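Local coordinates for thiamine-binding periplasmic protein (Escherichia coli, PDB 2QRY) that binds thiamine, thiamine phosphate and thiamine diphosphate with high affinity in the periplasm, serving the ThiBPQ ABC transporter in thiamine import, at residues Val109-Gly114 and Leu245-Ala250; Ser102-Asp107 and Thr119-Asp124; Phe268-Ala273 and Tyr285-Val290. All blocks are in the same frame, centred on the assembly; numbering follows the deposited sequence.

Interaction 1: Val109-Gly114 and Leu245-Ala250; sequences VNVPGG and LQVEVA. With TPS (thiamin phosphate), chain E.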
loop_
_atom_site.group_PDB
_atom_site.type_symbol
_atom_site.label_atom_id
_atom_site.label_comp_id
_atom_site.label_asym_id
_atom_site.label_seq_id
_atom_site.Cartn_x
_atom_site.Cartn_y
_atom_site.Cartn_z
ATOM N N VAL A 109 18.158 0.739 -4.997
ATOM C CA VAL A 109 16.867 1.374 -4.752
ATOM C C VAL A 109 16.895 2.905 -4.708
ATOM O O VAL A 109 17.837 3.503 -4.193
ATOM C CB VAL A 109 16.268 0.835 -3.431
ATOM C CG1 VAL A 109 15.233 1.792 -2.882
ATOM C CG2 VAL A 109 15.650 -0.526 -3.676
ATOM N N ASN A 110 15.842 3.521 -5.246
ATOM C CA ASN A 110 15.701 4.975 -5.283
ATOM C C ASN A 110 14.284 5.363 -4.853
ATOM O O ASN A 110 13.329 5.248 -5.622
ATOM C CB ASN A 110 15.994 5.488 -6.694
ATOM C CG ASN A 110 15.840 6.986 -6.809
ATOM O OD1 ASN A 110 16.199 7.726 -5.894
ATOM N ND2 ASN A 110 15.316 7.445 -7.942
ATOM N N VAL A 111 14.166 5.840 -3.618
ATOM C CA VAL A 111 12.875 6.202 -3.044
ATOM C C VAL A 111 12.863 7.579 -2.382
ATOM O O VAL A 111 13.875 8.029 -1.856
ATOM C CB VAL A 111 12.464 5.141 -1.981
ATOM C CG1 VAL A 111 11.276 5.617 -1.177
ATOM C CG2 VAL A 111 12.145 3.831 -2.661
ATOM N N PRO A 112 11.704 8.261 -2.402
ATOM C CA PRO A 112 11.546 9.587 -1.800
ATOM C C PRO A 112 11.865 9.554 -0.309
ATOM O O PRO A 112 11.287 8.768 0.439
ATOM C CB PRO A 112 10.076 9.904 -2.055
ATOM C CG PRO A 112 9.827 9.249 -3.360
ATOM C CD PRO A 112 10.512 7.911 -3.196
ATOM N N GLY A 113 12.777 10.419 0.120
ATOM C CA GLY A 113 13.152 10.451 1.518
ATOM C C GLY A 113 14.297 9.491 1.761
ATOM O O GLY A 113 14.800 9.375 2.877
ATOM N N GLY A 114 14.710 8.798 0.705
ATOM C CA GLY A 114 15.803 7.854 0.823
ATOM C C GLY A 114 15.388 6.549 1.470
ATOM O O GLY A 114 14.219 6.346 1.801
ATOM N N LEU A 245 3.046 9.295 2.595
ATOM C CA LEU A 245 3.845 8.440 1.730
ATOM C C LEU A 245 3.882 6.984 2.134
ATOM O O LEU A 245 4.019 6.653 3.317
ATOM C CB LEU A 245 5.284 8.960 1.668
ATOM C CG LEU A 245 6.336 8.035 1.039
ATOM C CD1 LEU A 245 6.121 7.915 -0.463
ATOM C CD2 LEU A 245 7.724 8.605 1.321
ATOM N N GLN A 246 3.768 6.111 1.138
ATOM C CA GLN A 246 3.850 4.682 1.377
ATOM C C GLN A 246 4.957 4.090 0.516
ATOM O O GLN A 246 5.047 4.363 -0.683
ATOM C CB GLN A 246 2.542 3.951 1.044
ATOM C CG GLN A 246 2.659 2.445 1.300
ATOM C CD GLN A 246 1.491 1.630 0.769
ATOM O OE1 GLN A 246 1.185 1.656 -0.428
ATOM N NE2 GLN A 246 0.841 0.885 1.656
ATOM N N VAL A 247 5.802 3.286 1.144
ATOM C CA VAL A 247 6.866 2.596 0.447
ATOM C C VAL A 247 6.620 1.146 0.807
ATOM O O VAL A 247 6.799 0.752 1.955
ATOM C CB VAL A 247 8.270 3.005 0.952
ATOM C CG1 VAL A 247 9.324 2.180 0.243
ATOM C CG2 VAL A 247 8.508 4.492 0.714
ATOM N N GLU A 248 6.183 0.353 -0.163
ATOM C CA GLU A 248 5.924 -1.057 0.101
ATOM C C GLU A 248 7.249 -1.793 0.119
ATOM O O GLU A 248 8.171 -1.436 -0.608
ATOM C CB GLU A 248 5.007 -1.645 -0.971
ATOM C CG GLU A 248 3.719 -0.877 -1.151
ATOM C CD GLU A 248 2.682 -1.668 -1.912
ATOM O OE1 GLU A 248 1.876 -2.374 -1.260
ATOM O OE2 GLU A 248 2.686 -1.595 -3.161
ATOM N N VAL A 249 7.337 -2.830 0.936
ATOM C CA VAL A 249 8.574 -3.580 1.059
ATOM C C VAL A 249 8.372 -5.083 1.120
ATOM O O VAL A 249 7.255 -5.579 1.255
ATOM C CB VAL A 249 9.330 -3.165 2.339
ATOM C CG1 VAL A 249 9.565 -1.665 2.340
ATOM C CG2 VAL A 249 8.527 -3.561 3.560
ATOM N N ALA A 250 9.483 -5.797 1.016
ATOM C CA ALA A 250 9.495 -7.245 1.090
ATOM C C ALA A 250 10.725 -7.646 1.912
ATOM O O ALA A 250 11.702 -6.893 1.990
ATOM C CB ALA A 250 9.569 -7.839 -0.298
HETATM C CM2 TPS E . -6.538 1.092 -9.670
HETATM N N3 TPS E . -2.784 -0.694 -4.579
HETATM C C2 TPS E . -4.057 -1.015 -4.454
HETATM S S1 TPS E . -4.160 -1.738 -2.893
HETATM C C5 TPS E . -2.456 -1.580 -2.442
HETATM C C4 TPS E . -1.924 -0.973 -3.559
HETATM C CM4 TPS E . -0.440 -0.630 -3.624
HETATM C C6 TPS E . -1.889 -2.033 -1.133
HETATM C C7 TPS E . -3.113 -2.698 -0.503
HETATM O O7 TPS E . -2.896 -3.197 0.811
HETATM N N1A TPS E . -4.994 1.749 -7.871
HETATM C C2A TPS E . -5.434 0.785 -8.685
HETATM N N3A TPS E . -4.917 -0.441 -8.639
HETATM C C4A TPS E . -3.932 -0.757 -7.771
HETATM N N4A TPS E . -3.417 -2.041 -7.742
HETATM C C5A TPS E . -3.435 0.249 -6.883
HETATM C C6A TPS E . -4.018 1.523 -6.978
HETATM C C7A TPS E . -2.312 -0.013 -5.849
HETATM P P1 TPS E . -4.293 -3.861 1.282
HETATM O O1 TPS E . -5.433 -2.813 1.151
HETATM O O2 TPS E . -4.191 -4.432 2.755
HETATM O O3 TPS E . -4.612 -5.037 0.334
#
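Val-111 and Val-247 meet tip to tip, CG1 of Val-111 lying 3.5 Å from CG2 of Val-247. Both valines are buried, and this is the tight part of the contact. On Val-111 the touching branch stands opposite the backbone N (chi1 169°), which carries it toward the strand; CG1 of Val-247 is only grazed, 4.2 Å from the same methyl. The packing slackens one step along, where Leu-245 CD2 sits 3.7 Å from the carbonyl O of Pro-112 but 4.3 Å from Pro-112 CB, and the proline ring is partly exposed. The turn that carries both residues, a type II beta turn from Val-111 to Gly-114, is closed by Gly-114 N to Val-111 O at 2.8 Å; its two glycines form the exposed side. Behind Val-247 the strand faces the ligand. Glu-248 OE2 lies 3.3 Å from methyl CM4 of thiamin phosphate, while its OE1 is hydrogen-bonded to Tyr-30 OH. Gln-246, on the same face, is hydrogen-bonded to Tyr-218 OH, of the thiamine site, and to Asp-86. Strand 243-252 of this periplasmic solute-binding protein thus turns Val-247 and Leu-245 to the covering loop and Glu-248 to the thiamin phosphate pocket.

Interaction 2: Ser102-Asp107 and Thr119-Asp124; sequences SGVAAD and TFVPFD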
loop_
_atom_site.group_PDB
_atom_site.type_symbol
_atom_site.label_atom_id
_atom_site.label_comp_id
_atom_site.label_asym_id
_atom_site.label_seq_id
_atom_site.Cartn_x
_atom_site.Cartn_y
_atom_site.Cartn_z
ATOM N N SER A 102 18.279 -9.002 4.076
ATOM C CA SER A 102 18.042 -9.244 2.660
ATOM C C SER A 102 19.265 -9.590 1.829
ATOM O O SER A 102 19.182 -10.390 0.895
ATOM C CB SER A 102 17.376 -8.020 2.037
ATOM O OG SER A 102 18.236 -6.895 2.118
ATOM N N GLY A 103 20.397 -8.979 2.153
ATOM C CA GLY A 103 21.588 -9.230 1.368
ATOM C C GLY A 103 21.396 -8.536 0.031
ATOM O O GLY A 103 21.874 -8.995 -1.010
ATOM N N VAL A 104 20.670 -7.422 0.065
ATOM C CA VAL A 104 20.399 -6.636 -1.132
ATOM C C VAL A 104 21.127 -5.307 -1.014
ATOM O O VAL A 104 21.027 -4.628 0.007
ATOM C CB VAL A 104 18.882 -6.354 -1.297
ATOM C CG1 VAL A 104 18.632 -5.529 -2.554
ATOM C CG2 VAL A 104 18.113 -7.668 -1.365
ATOM N N ALA A 105 21.863 -4.946 -2.059
ATOM C CA ALA A 105 22.606 -3.696 -2.072
ATOM C C ALA A 105 21.644 -2.513 -2.102
ATOM O O ALA A 105 20.741 -2.458 -2.938
ATOM C CB ALA A 105 23.531 -3.653 -3.279
ATOM N N ALA A 106 21.851 -1.574 -1.184
ATOM C CA ALA A 106 21.009 -0.386 -1.075
ATOM C C ALA A 106 20.980 0.464 -2.351
ATOM O O ALA A 106 19.925 0.967 -2.746
ATOM C CB ALA A 106 21.471 0.463 0.108
ATOM N N ASP A 107 22.137 0.616 -2.992
ATOM C CA ASP A 107 22.256 1.413 -4.213
ATOM C C ASP A 107 21.314 0.958 -5.325
ATOM O O ASP A 107 21.173 1.634 -6.349
ATOM C CB ASP A 107 23.699 1.372 -4.721
ATOM C CG ASP A 107 24.178 -0.042 -5.008
ATOM O OD1 ASP A 107 23.706 -0.654 -5.991
ATOM O OD2 ASP A 107 25.026 -0.546 -4.240
ATOM N N THR A 119 17.073 -5.017 6.276
ATOM C CA THR A 119 16.086 -6.086 6.168
ATOM C C THR A 119 14.999 -5.955 5.102
ATOM O O THR A 119 14.829 -6.842 4.262
ATOM C CB THR A 119 15.397 -6.290 7.534
ATOM O OG1 THR A 119 16.395 -6.531 8.535
ATOM C CG2 THR A 119 14.423 -7.473 7.483
ATOM N N PHE A 120 14.257 -4.855 5.145
ATOM C CA PHE A 120 13.154 -4.638 4.212
ATOM C C PHE A 120 13.534 -3.879 2.939
ATOM O O PHE A 120 14.040 -2.759 2.986
ATOM C CB PHE A 120 12.023 -3.934 4.962
ATOM C CG PHE A 120 11.640 -4.633 6.234
ATOM C CD1 PHE A 120 10.916 -5.819 6.199
ATOM C CD2 PHE A 120 12.086 -4.161 7.461
ATOM C CE1 PHE A 120 10.644 -6.531 7.367
ATOM C CE2 PHE A 120 11.820 -4.863 8.637
ATOM C CZ PHE A 120 11.099 -6.052 8.588
ATOM N N VAL A 121 13.269 -4.511 1.802
ATOM C CA VAL A 121 13.581 -3.948 0.497
ATOM C C VAL A 121 12.351 -3.347 -0.191
ATOM O O VAL A 121 11.341 -4.023 -0.389
ATOM C CB VAL A 121 14.167 -5.033 -0.438
ATOM C CG1 VAL A 121 14.676 -4.399 -1.722
ATOM C CG2 VAL A 121 15.277 -5.789 0.270
ATOM N N PRO A 122 12.425 -2.063 -0.564
ATOM C CA PRO A 122 11.287 -1.428 -1.233
ATOM C C PRO A 122 11.141 -1.946 -2.658
ATOM O O PRO A 122 12.130 -2.324 -3.288
ATOM C CB PRO A 122 11.658 0.054 -1.228
ATOM C CG PRO A 122 12.564 0.187 -0.068
ATOM C CD PRO A 122 13.415 -1.056 -0.148
ATOM N N PHE A 123 9.910 -1.967 -3.163
ATOM C CA PHE A 123 9.672 -2.394 -4.533
ATOM C C PHE A 123 8.799 -1.383 -5.278
ATOM O O PHE A 123 8.689 -1.434 -6.501
ATOM C CB PHE A 123 9.097 -3.823 -4.587
ATOM C CG PHE A 123 7.728 -3.987 -3.977
ATOM C CD1 PHE A 123 6.584 -3.641 -4.689
ATOM C CD2 PHE A 123 7.581 -4.579 -2.724
ATOM C CE1 PHE A 123 5.321 -3.893 -4.169
ATOM C CE2 PHE A 123 6.321 -4.835 -2.195
ATOM C CZ PHE A 123 5.192 -4.493 -2.918
ATOM N N ASP A 124 8.191 -0.461 -4.534
ATOM C CA ASP A 124 7.391 0.620 -5.116
ATOM C C ASP A 124 6.902 1.599 -4.054
ATOM O O ASP A 124 7.009 1.334 -2.858
ATOM C CB ASP A 124 6.202 0.099 -5.956
ATOM C CG ASP A 124 5.113 -0.569 -5.129
ATOM O OD1 ASP A 124 4.912 -0.210 -3.944
ATOM O OD2 ASP A 124 4.430 -1.451 -5.691
#
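An ST turn shapes the loop side of this contact: Ser-102 OG accepts a hydrogen bond from the backbone N of Val-104, two residues on, at 3.2 Å and a bent N-H...O angle of 141°. The turn brings the side chains of Ser-102 and Val-104 to the same partner, Val-121, in strand 121-133. The hydroxyl of Ser-102 is tucked between its own backbone N and carbonyl carbon (chi1 63°), close to the amide it accepts from, and it also hydrogen-bonds Asp-118 O. Across the contact the methylene of Ser-102 makes the closest approach: CB lies 3.5 Å from Val-121 CG2 and 3.6 Å from the carbonyl O of Thr-119, and OG also lies against Val-121 CG2, at 3.7 Å. Val-121 CG2 is thus shared, since Val-104 CG2 comes to 3.8 Å from it as the two valine side chains cross at a slant. Their CG1 methyls lie further apart, at 4.2 Å. Thr-119 takes part through its carbonyl O, its CB leaving the backbone away from the loop; CG2 rests over the centre of the Phe-120 ring, 3.7 Å above the plane. The contact is therefore a small apolar patch, with the serine hydroxyl at its border engaged by backbone groups. Helix 259-269 adjoins the patch, Leu-266 and Gln-267 touching Val-104 and Met-269 touching Val-121. The Phe-120 ring packs on helix 90-96 and meets the ring of Phe-99 edge-to-face (T-shaped), and Val-121 pairs by backbone with Ala-250 of the antiparallel strand 243-252.

Interaction 3: Phe268-Ala273 and Tyr285-Val290; sequences FMVSPA and YPVANV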
loop_
_atom_site.group_PDB
_atom_site.type_symbol
_atom_site.label_atom_id
_atom_site.label_comp_id
_atom_site.label_asym_id
_atom_site.label_seq_id
_atom_site.Cartn_x
_atom_site.Cartn_y
_atom_site.Cartn_z
ATOM N N PHE A 268 16.345 -9.466 -7.309
ATOM C CA PHE A 268 15.671 -9.421 -8.598
ATOM C C PHE A 268 14.465 -8.491 -8.546
ATOM O O PHE A 268 14.013 -7.967 -9.566
ATOM C CB PHE A 268 15.247 -10.843 -8.985
ATOM C CG PHE A 268 14.117 -10.900 -9.964
ATOM C CD1 PHE A 268 12.799 -10.968 -9.517
ATOM C CD2 PHE A 268 14.361 -10.879 -11.332
ATOM C CE1 PHE A 268 11.740 -11.013 -10.422
ATOM C CE2 PHE A 268 13.309 -10.923 -12.248
ATOM C CZ PHE A 268 11.998 -10.990 -11.792
HETATM N N MSE A 269 13.956 -8.281 -7.342
HETATM C CA MSE A 269 12.800 -7.429 -7.138
HETATM C C MSE A 269 13.112 -5.968 -7.458
HETATM O O MSE A 269 12.325 -5.293 -8.122
HETATM C CB MSE A 269 12.320 -7.576 -5.697
HETATM C CG MSE A 269 10.989 -6.934 -5.410
HETATM SE SE MSE A 269 10.382 -7.440 -3.655
HETATM C CE MSE A 269 11.590 -6.366 -2.589
ATOM N N VAL A 270 14.257 -5.481 -6.992
ATOM C CA VAL A 270 14.646 -4.102 -7.250
ATOM C C VAL A 270 15.289 -3.938 -8.627
ATOM O O VAL A 270 15.886 -2.898 -8.920
ATOM C CB VAL A 270 15.635 -3.595 -6.191
ATOM C CG1 VAL A 270 15.001 -3.665 -4.824
ATOM C CG2 VAL A 270 16.909 -4.420 -6.234
ATOM N N SER A 271 15.162 -4.959 -9.470
ATOM C CA SER A 271 15.742 -4.904 -10.805
ATOM C C SER A 271 14.664 -4.584 -11.832
ATOM O O SER A 271 13.476 -4.615 -11.520
ATOM C CB SER A 271 16.398 -6.238 -11.157
ATOM O OG SER A 271 15.434 -7.180 -11.584
ATOM N N PRO A 272 15.068 -4.277 -13.077
ATOM C CA PRO A 272 14.156 -3.946 -14.175
ATOM C C PRO A 272 13.112 -5.001 -14.530
ATOM O O PRO A 272 11.953 -4.669 -14.778
ATOM C CB PRO A 272 15.107 -3.669 -15.337
ATOM C CG PRO A 272 16.296 -3.078 -14.646
ATOM C CD PRO A 272 16.464 -4.013 -13.470
ATOM N N ALA A 273 13.511 -6.265 -14.572
ATOM C CA ALA A 273 12.570 -7.330 -14.921
ATOM C C ALA A 273 11.342 -7.288 -14.009
ATOM O O ALA A 273 10.233 -7.643 -14.417
ATOM C CB ALA A 273 13.255 -8.686 -14.818
ATOM N N TYR A 285 4.556 4.008 -8.160
ATOM C CA TYR A 285 5.821 4.468 -8.731
ATOM C C TYR A 285 6.912 3.445 -8.414
ATOM O O TYR A 285 7.064 3.022 -7.268
ATOM C CB TYR A 285 6.208 5.836 -8.160
ATOM C CG TYR A 285 5.266 6.946 -8.559
ATOM C CD1 TYR A 285 5.233 7.422 -9.870
ATOM C CD2 TYR A 285 4.390 7.507 -7.632
ATOM C CE1 TYR A 285 4.349 8.430 -10.249
ATOM C CE2 TYR A 285 3.502 8.517 -7.999
ATOM C CZ TYR A 285 3.487 8.972 -9.309
ATOM O OH TYR A 285 2.604 9.956 -9.674
ATOM N N PRO A 286 7.681 3.029 -9.433
ATOM C CA PRO A 286 8.760 2.053 -9.263
ATOM C C PRO A 286 9.872 2.569 -8.363
ATOM O O PRO A 286 10.023 3.777 -8.154
ATOM C CB PRO A 286 9.250 1.822 -10.691
ATOM C CG PRO A 286 8.058 2.134 -11.521
ATOM C CD PRO A 286 7.515 3.367 -10.855
ATOM N N VAL A 287 10.656 1.638 -7.840
ATOM C CA VAL A 287 11.756 1.974 -6.959
ATOM C C VAL A 287 13.050 2.113 -7.770
ATOM O O VAL A 287 14.028 2.698 -7.306
ATOM C CB VAL A 287 11.897 0.902 -5.858
ATOM C CG1 VAL A 287 12.453 -0.376 -6.434
ATOM C CG2 VAL A 287 12.744 1.422 -4.752
ATOM N N ALA A 288 13.040 1.572 -8.987
ATOM C CA ALA A 288 14.185 1.662 -9.891
ATOM C C ALA A 288 13.789 2.632 -10.997
ATOM O O ALA A 288 12.611 2.735 -11.341
ATOM C CB ALA A 288 14.506 0.300 -10.483
ATOM N N ASN A 289 14.769 3.340 -11.549
ATOM C CA ASN A 289 14.517 4.313 -12.608
ATOM C C ASN A 289 14.074 3.684 -13.927
ATOM O O ASN A 289 14.763 3.801 -14.940
ATOM C CB ASN A 289 15.765 5.175 -12.835
ATOM N N VAL A 290 12.926 3.014 -13.910
ATOM C CA VAL A 290 12.384 2.396 -15.115
ATOM C C VAL A 290 11.531 3.462 -15.805
ATOM O O VAL A 290 11.316 4.539 -15.248
ATOM C CB VAL A 290 11.515 1.161 -14.769
ATOM C CG1 VAL A 290 10.444 1.540 -13.776
ATOM C CG2 VAL A 290 10.880 0.593 -16.027
#
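Val-270 holds CG1 opposite its carbonyl carbon (chi1 -60°), and CG1 of Val-287 stands between its backbone N and carbonyl carbon (chi1 72°); with these torsions the two CG1 methyls face one another at 4.5 Å. The contact joins a helix-to-helix junction of this periplasmic solute-binding fold to the loop that follows the short, weakly bonded strand 285-286. Val-270 is the first residue to leave the helical conformation of 259-269, and Ser-271 is the N-cap residue of helix 272-275. The valine pair is loose: Val-287 CG1 is about as near to the CA of Val-270, at 4.4 Å, as to its methyl. Ala-288 approaches more closely, its CB 3.8 Å from the carbonyl O of Val-270, so a methyl rests against the peptide at the junction. Just beyond, Asn-289 centres an inverse gamma turn, with Val-290 N bonded to Ala-288 O at 2.6 Å; the side chain of Val-290 touches Asn-276. Around the pair, Val-270 touches Val-121, Val-287 touches Pro-122, and both touch Val-109, so the contact adds to the apolar packing beside strand 121-133. Gln-275 of helix 272-275 also packs on Val-287 and Ala-288. The junction is held from within by Ser-271, whose OG donates to Phe-268 O at 2.6 Å, tilted 28° from the carbonyl plane.

In the fold
Following the chain from the N terminus, interaction 2 comes first: 102-107 and 119-124 close a short loop leading into strand 121-133. That loop contains 109-114, whose partner 245-250 comes 131 residues later on strand 243-252, so interactions 1 and 2 cross. Interaction 3 opens after both have closed and spans the short helices between 268-273 and 285-290. The three share one mixed sheet. Strands 121-133 and 243-252 are antiparallel neighbours, tying interactions 1 and 2 through the probable backbone hydrogen bond from Glu-248 N to Asp-124 O. Interaction 3 joins interaction 1 through another, from Asn-110 N to Val-287 O, and through Ala-250 CB against the CE methyl of selenomethionine Met-269.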